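Local coordinates for protein sulfite reductase [ferredoxin] (Mycobacterium tuberculosis, PDB 1ZJ8) that reduces sulfite to sulfide with electrons from ferredoxin, using a siroheme and a [4Fe-4S] cluster, probably for the synthesis of sulfur-containing amino acids and cofactors, at residues L193-Y206 against V272-V284. Residues are numbered along the deposited sequence; the frame is centred on the assembly and turned at random.
Sequences LDPTWAIEEIVRRY and VPLGEVPEVWAAV
Pro278 of helix 277-291 fits as a knob into a hole of helix 196-206, formed by Ala198, Glu201, Ile202 and Arg205. The axes of segments 196-206 and 277-284 approach to 9.3 Å and cross at -52°. They pack beside the mixed sheet of the first nitrite and sulfite reductase 4Fe-4S family region; the cluster's cysteines lie in the second. Ile202 touches Ile223 of strand 219-224, and Val277 touches Phe238 of strand 236-243.

The rest of the packing is mostly apolar. Leu274 reaches across with CG anti to its backbone N (chi1 -175°). Its CD1 lies 3.5 Å from Pro195 CA and touches Ala198 CB. The Trp197 side chain crosses Pro278 at about a right angle, with CZ3 3.8 Å from Pro278 CG.

Toward the C-terminal end of 196-206, ring contacts take over. Ile202 CD1 sits over one face of Trp281, 3.8 Å from the centroid of its five-membered ring. The rings of Tyr206 and Trp281 are slid apart and barely overlap, with planes at 29°. Ala282 CB meets the Tyr206 ring off-centre, a CH-pi contact. Trp281 NE1 is hydrogen-bonded to Thr221 OG1.

The salt bridges lie within helix 196-206. Glu201 OE1 accepts from Arg204 NH2, through its syn lone pair, and from Arg205 NH1, above the carboxylate plane. The latter bond steadies the Arg205 guanidinium, whose NH2 lies 3.5 Å from Pro278 CB.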
loop_
_atom_site.group_PDB
_atom_site.type_symbol
_atom_site.label_atom_id
_atom_site.label_comp_id
_atom_site.label_asym_id
_atom_site.label_seq_id
_atom_site.Cartn_x
_atom_site.Cartn_y
_atom_site.Cartn_z
ATOM N N LEU A 193 21.041 0.172 8.284
ATOM C CA LEU A 193 21.699 0.985 7.244
ATOM C C LEU A 193 20.664 1.826 6.406
ATOM O O LEU A 193 19.452 1.795 6.672
ATOM C CB LEU A 193 22.577 0.102 6.353
ATOM C CG LEU A 193 21.929 -0.739 5.254
ATOM C CD1 LEU A 193 22.989 -1.464 4.478
ATOM C CD2 LEU A 193 20.928 -1.706 5.809
ATOM N N ASP A 194 21.141 2.594 5.421
ATOM C CA ASP A 194 20.251 3.312 4.506
ATOM C C ASP A 194 20.375 2.696 3.132
ATOM O O ASP A 194 21.329 2.982 2.407
ATOM C CB ASP A 194 20.569 4.795 4.406
ATOM C CG ASP A 194 19.628 5.529 3.447
ATOM O OD1 ASP A 194 18.629 4.933 3.012
ATOM O OD2 ASP A 194 19.861 6.712 3.126
ATOM N N PRO A 195 19.380 1.901 2.726
ATOM C CA PRO A 195 19.510 1.201 1.485
ATOM C C PRO A 195 18.888 1.999 0.332
ATOM O O PRO A 195 18.649 1.433 -0.743
ATOM C CB PRO A 195 18.724 -0.068 1.766
ATOM C CG PRO A 195 17.572 0.415 2.588
ATOM C CD PRO A 195 18.057 1.654 3.323
ATOM N N THR A 196 18.620 3.290 0.543
ATOM C CA THR A 196 18.009 4.120 -0.490
ATOM C C THR A 196 18.711 3.934 -1.822
ATOM O O THR A 196 18.057 3.769 -2.846
ATOM C CB THR A 196 18.076 5.590 -0.165
ATOM O OG1 THR A 196 17.450 5.820 1.092
ATOM C CG2 THR A 196 17.369 6.393 -1.253
ATOM N N TRP A 197 20.038 3.936 -1.802
ATOM C CA TRP A 197 20.803 3.663 -3.005
ATOM C C TRP A 197 20.273 2.489 -3.833
ATOM O O TRP A 197 20.270 2.562 -5.070
ATOM C CB TRP A 197 22.253 3.374 -2.673
ATOM C CG TRP A 197 23.072 3.197 -3.893
ATOM C CD1 TRP A 197 23.696 4.175 -4.609
ATOM C CD2 TRP A 197 23.367 1.964 -4.553
ATOM N NE1 TRP A 197 24.376 3.629 -5.669
ATOM C CE2 TRP A 197 24.182 2.269 -5.662
ATOM C CE3 TRP A 197 23.030 0.624 -4.306
ATOM C CZ2 TRP A 197 24.656 1.283 -6.534
ATOM C CZ3 TRP A 197 23.510 -0.351 -5.158
ATOM C CH2 TRP A 197 24.311 -0.016 -6.261
ATOM N N ALA A 198 19.865 1.403 -3.179
ATOM C CA ALA A 198 19.398 0.231 -3.915
ATOM C C ALA A 198 18.091 0.536 -4.645
ATOM O O ALA A 198 17.890 0.098 -5.774
ATOM C CB ALA A 198 19.229 -0.969 -2.982
ATOM N N ILE A 199 17.205 1.275 -3.982
ATOM C CA ILE A 199 15.872 1.573 -4.511
ATOM C C ILE A 199 16.039 2.438 -5.703
ATOM O O ILE A 199 15.358 2.263 -6.705
ATOM C CB ILE A 199 14.991 2.343 -3.487
ATOM C CG1 ILE A 199 14.698 1.431 -2.287
ATOM C CG2 ILE A 199 13.698 2.892 -4.167
ATOM C CD1 ILE A 199 13.678 1.960 -1.300
ATOM N N GLU A 200 16.947 3.391 -5.578
ATOM C CA GLU A 200 17.177 4.330 -6.632
ATOM C C GLU A 200 17.736 3.654 -7.850
ATOM O O GLU A 200 17.271 3.935 -8.942
ATOM C CB GLU A 200 18.072 5.443 -6.125
ATOM C CG GLU A 200 17.328 6.336 -5.134
ATOM C CD GLU A 200 18.109 7.588 -4.781
ATOM O OE1 GLU A 200 19.364 7.577 -4.873
ATOM O OE2 GLU A 200 17.464 8.587 -4.402
ATOM N N GLU A 201 18.685 2.736 -7.667
ATOM C CA GLU A 201 19.226 1.938 -8.788
ATOM C C GLU A 201 18.171 1.054 -9.472
ATOM O O GLU A 201 18.110 0.985 -10.705
ATOM C CB GLU A 201 20.389 1.060 -8.323
ATOM C CG GLU A 201 21.732 1.748 -8.297
ATOM C CD GLU A 201 22.054 2.363 -9.629
ATOM O OE1 GLU A 201 21.780 1.705 -10.656
ATOM O OE2 GLU A 201 22.557 3.514 -9.655
ATOM N N ILE A 202 17.338 0.386 -8.679
ATOM C CA ILE A 202 16.302 -0.468 -9.240
ATOM C C ILE A 202 15.389 0.335 -10.167
ATOM O O ILE A 202 15.021 -0.132 -11.245
ATOM C CB ILE A 202 15.481 -1.176 -8.129
ATOM C CG1 ILE A 202 16.271 -2.369 -7.579
ATOM C CG2 ILE A 202 14.068 -1.599 -8.650
ATOM C CD1 ILE A 202 15.767 -2.867 -6.262
ATOM N N VAL A 203 15.032 1.537 -9.746
ATOM C CA VAL A 203 14.184 2.377 -10.562
ATOM C C VAL A 203 14.906 2.730 -11.863
ATOM O O VAL A 203 14.317 2.634 -12.943
ATOM C CB VAL A 203 13.720 3.625 -9.781
ATOM C CG1 VAL A 203 13.167 4.691 -10.716
ATOM C CG2 VAL A 203 12.673 3.227 -8.726
ATOM N N ARG A 204 16.185 3.100 -11.760
ATOM C CA ARG A 204 16.954 3.563 -12.918
ATOM C C ARG A 204 17.269 2.451 -13.917
ATOM O O ARG A 204 17.162 2.641 -15.127
ATOM C CB ARG A 204 18.248 4.188 -12.451
ATOM C CG ARG A 204 18.976 4.930 -13.539
ATOM C CD ARG A 204 20.269 5.521 -13.030
ATOM N NE ARG A 204 21.224 4.471 -12.663
ATOM C CZ ARG A 204 21.979 3.768 -13.518
ATOM N NH1 ARG A 204 21.919 3.962 -14.838
ATOM N NH2 ARG A 204 22.811 2.849 -13.039
ATOM N N ARG A 205 17.648 1.286 -13.413
ATOM C CA ARG A 205 17.990 0.174 -14.291
ATOM C C ARG A 205 16.748 -0.463 -14.916
ATOM O O ARG A 205 16.705 -0.624 -16.125
ATOM C CB ARG A 205 18.837 -0.899 -13.571
ATOM C CG ARG A 205 20.021 -0.320 -12.766
ATOM C CD ARG A 205 21.384 -0.903 -13.144
ATOM N NE ARG A 205 21.635 -2.192 -12.493
ATOM C CZ ARG A 205 22.226 -2.363 -11.308
ATOM N NH1 ARG A 205 22.645 -1.326 -10.582
ATOM N NH2 ARG A 205 22.394 -3.595 -10.842
ATOM N N TYR A 206 15.737 -0.787 -14.113
ATOM C CA TYR A 206 14.686 -1.736 -14.531
ATOM C C TYR A 206 13.315 -1.121 -14.847
ATOM O O TYR A 206 12.627 -1.560 -15.780
ATOM C CB TYR A 206 14.558 -2.860 -13.474
ATOM C CG TYR A 206 15.917 -3.436 -13.098
ATOM C CD1 TYR A 206 16.677 -4.147 -14.033
ATOM C CD2 TYR A 206 16.473 -3.213 -11.830
ATOM C CE1 TYR A 206 17.945 -4.643 -13.714
ATOM C CE2 TYR A 206 17.745 -3.719 -11.489
ATOM C CZ TYR A 206 18.469 -4.429 -12.442
ATOM O OH TYR A 206 19.711 -4.929 -12.128
ATOM N N VAL A 272 22.419 -10.212 1.888
ATOM C CA VAL A 272 22.799 -9.566 0.640
ATOM C C VAL A 272 23.405 -8.182 0.920
ATOM O O VAL A 272 22.726 -7.301 1.462
ATOM C CB VAL A 272 21.561 -9.387 -0.254
ATOM C CG1 VAL A 272 21.938 -8.751 -1.593
ATOM C CG2 VAL A 272 20.853 -10.734 -0.466
ATOM N N PRO A 273 24.673 -7.964 0.533
ATOM C CA PRO A 273 25.266 -6.649 0.838
ATOM C C PRO A 273 24.594 -5.576 -0.029
ATOM O O PRO A 273 24.078 -5.875 -1.117
ATOM C CB PRO A 273 26.740 -6.840 0.467
ATOM C CG PRO A 273 26.711 -7.906 -0.626
ATOM C CD PRO A 273 25.583 -8.827 -0.251
ATOM N N LEU A 274 24.572 -4.340 0.436
ATOM C CA LEU A 274 23.808 -3.305 -0.270
ATOM C C LEU A 274 24.093 -3.215 -1.793
ATOM O O LEU A 274 23.171 -2.986 -2.586
ATOM C CB LEU A 274 24.013 -1.944 0.412
ATOM C CG LEU A 274 23.175 -0.790 -0.140
ATOM C CD1 LEU A 274 21.668 -1.096 -0.144
ATOM C CD2 LEU A 274 23.454 0.465 0.670
ATOM N N GLY A 275 25.358 -3.389 -2.186
ATOM C CA GLY A 275 25.757 -3.320 -3.595
ATOM C C GLY A 275 25.118 -4.353 -4.524
ATOM O O GLY A 275 24.921 -4.098 -5.698
ATOM N N GLU A 276 24.783 -5.520 -3.984
ATOM C CA GLU A 276 24.253 -6.636 -4.763
ATOM C C GLU A 276 22.707 -6.669 -4.781
ATOM O O GLU A 276 22.117 -7.541 -5.437
ATOM C CB GLU A 276 24.804 -7.970 -4.199
ATOM C CG GLU A 276 26.235 -8.400 -4.669
ATOM C CD GLU A 276 26.929 -9.472 -3.758
ATOM O OE1 GLU A 276 26.260 -10.260 -3.034
ATOM O OE2 GLU A 276 28.182 -9.511 -3.767
ATOM N N VAL A 277 22.057 -5.712 -4.107
ATOM C CA VAL A 277 20.599 -5.729 -3.934
ATOM C C VAL A 277 19.846 -5.578 -5.255
ATOM O O VAL A 277 18.972 -6.398 -5.549
ATOM C CB VAL A 277 20.099 -4.703 -2.840
ATOM C CG1 VAL A 277 18.564 -4.630 -2.776
ATOM C CG2 VAL A 277 20.644 -5.076 -1.465
ATOM N N PRO A 278 20.157 -4.539 -6.049
ATOM C CA PRO A 278 19.521 -4.399 -7.374
ATOM C C PRO A 278 19.622 -5.663 -8.256
ATOM O O PRO A 278 18.664 -6.032 -8.966
ATOM C CB PRO A 278 20.298 -3.228 -8.002
ATOM C CG PRO A 278 20.774 -2.415 -6.857
ATOM C CD PRO A 278 21.059 -3.411 -5.751
ATOM N N GLU A 279 20.787 -6.303 -8.187
ATOM C CA GLU A 279 21.112 -7.521 -8.942
ATOM C C GLU A 279 20.187 -8.697 -8.527
ATOM O O GLU A 279 19.560 -9.387 -9.342
ATOM C CB GLU A 279 22.562 -7.885 -8.599
ATOM C CG GLU A 279 23.445 -8.324 -9.716
ATOM C CD GLU A 279 24.825 -8.769 -9.187
ATOM O OE1 GLU A 279 24.888 -9.530 -8.180
ATOM O OE2 GLU A 279 25.852 -8.369 -9.793
ATOM N N VAL A 280 20.135 -8.909 -7.224
ATOM C CA VAL A 280 19.377 -9.995 -6.652
ATOM C C VAL A 280 17.892 -9.739 -6.877
ATOM O O VAL A 280 17.128 -10.677 -7.154
ATOM C CB VAL A 280 19.677 -10.111 -5.154
ATOM C CG1 VAL A 280 18.736 -11.110 -4.489
ATOM C CG2 VAL A 280 21.146 -10.489 -4.936
ATOM N N TRP A 281 17.490 -8.468 -6.754
ATOM C CA TRP A 281 16.105 -8.077 -6.998
ATOM C C TRP A 281 15.719 -8.490 -8.411
ATOM O O TRP A 281 14.647 -9.071 -8.625
ATOM C CB TRP A 281 15.927 -6.572 -6.811
ATOM C CG TRP A 281 14.532 -6.095 -7.037
ATOM C CD1 TRP A 281 13.552 -5.941 -6.096
ATOM C CD2 TRP A 281 13.951 -5.705 -8.289
ATOM N NE1 TRP A 281 12.396 -5.482 -6.685
ATOM C CE2 TRP A 281 12.615 -5.324 -8.030
ATOM C CE3 TRP A 281 14.422 -5.656 -9.603
ATOM C CZ2 TRP A 281 11.754 -4.878 -9.036
ATOM C CZ3 TRP A 281 13.560 -5.206 -10.599
ATOM C CH2 TRP A 281 12.242 -4.821 -10.307
ATOM N N ALA A 282 16.608 -8.209 -9.366
ATOM C CA ALA A 282 16.349 -8.538 -10.769
ATOM C C ALA A 282 16.148 -10.051 -10.952
ATOM O O ALA A 282 15.237 -10.488 -11.651
ATOM C CB ALA A 282 17.471 -8.024 -11.648
ATOM N N ALA A 283 16.980 -10.834 -10.285
ATOM C CA ALA A 283 16.943 -12.271 -10.406
ATOM C C ALA A 283 15.637 -12.858 -9.860
ATOM O O ALA A 283 15.046 -13.781 -10.447
ATOM C CB ALA A 283 18.119 -12.862 -9.685
ATOM N N VAL A 284 15.174 -12.326 -8.735
ATOM C CA VAL A 284 13.896 -12.776 -8.156
ATOM C C VAL A 284 12.741 -12.425 -9.106
ATOM O O VAL A 284 11.891 -13.276 -9.425
ATOM C CB VAL A 284 13.636 -12.142 -6.768
ATOM C CG1 VAL A 284 12.220 -12.435 -6.301
ATOM C CG2 VAL A 284 14.661 -12.640 -5.723
#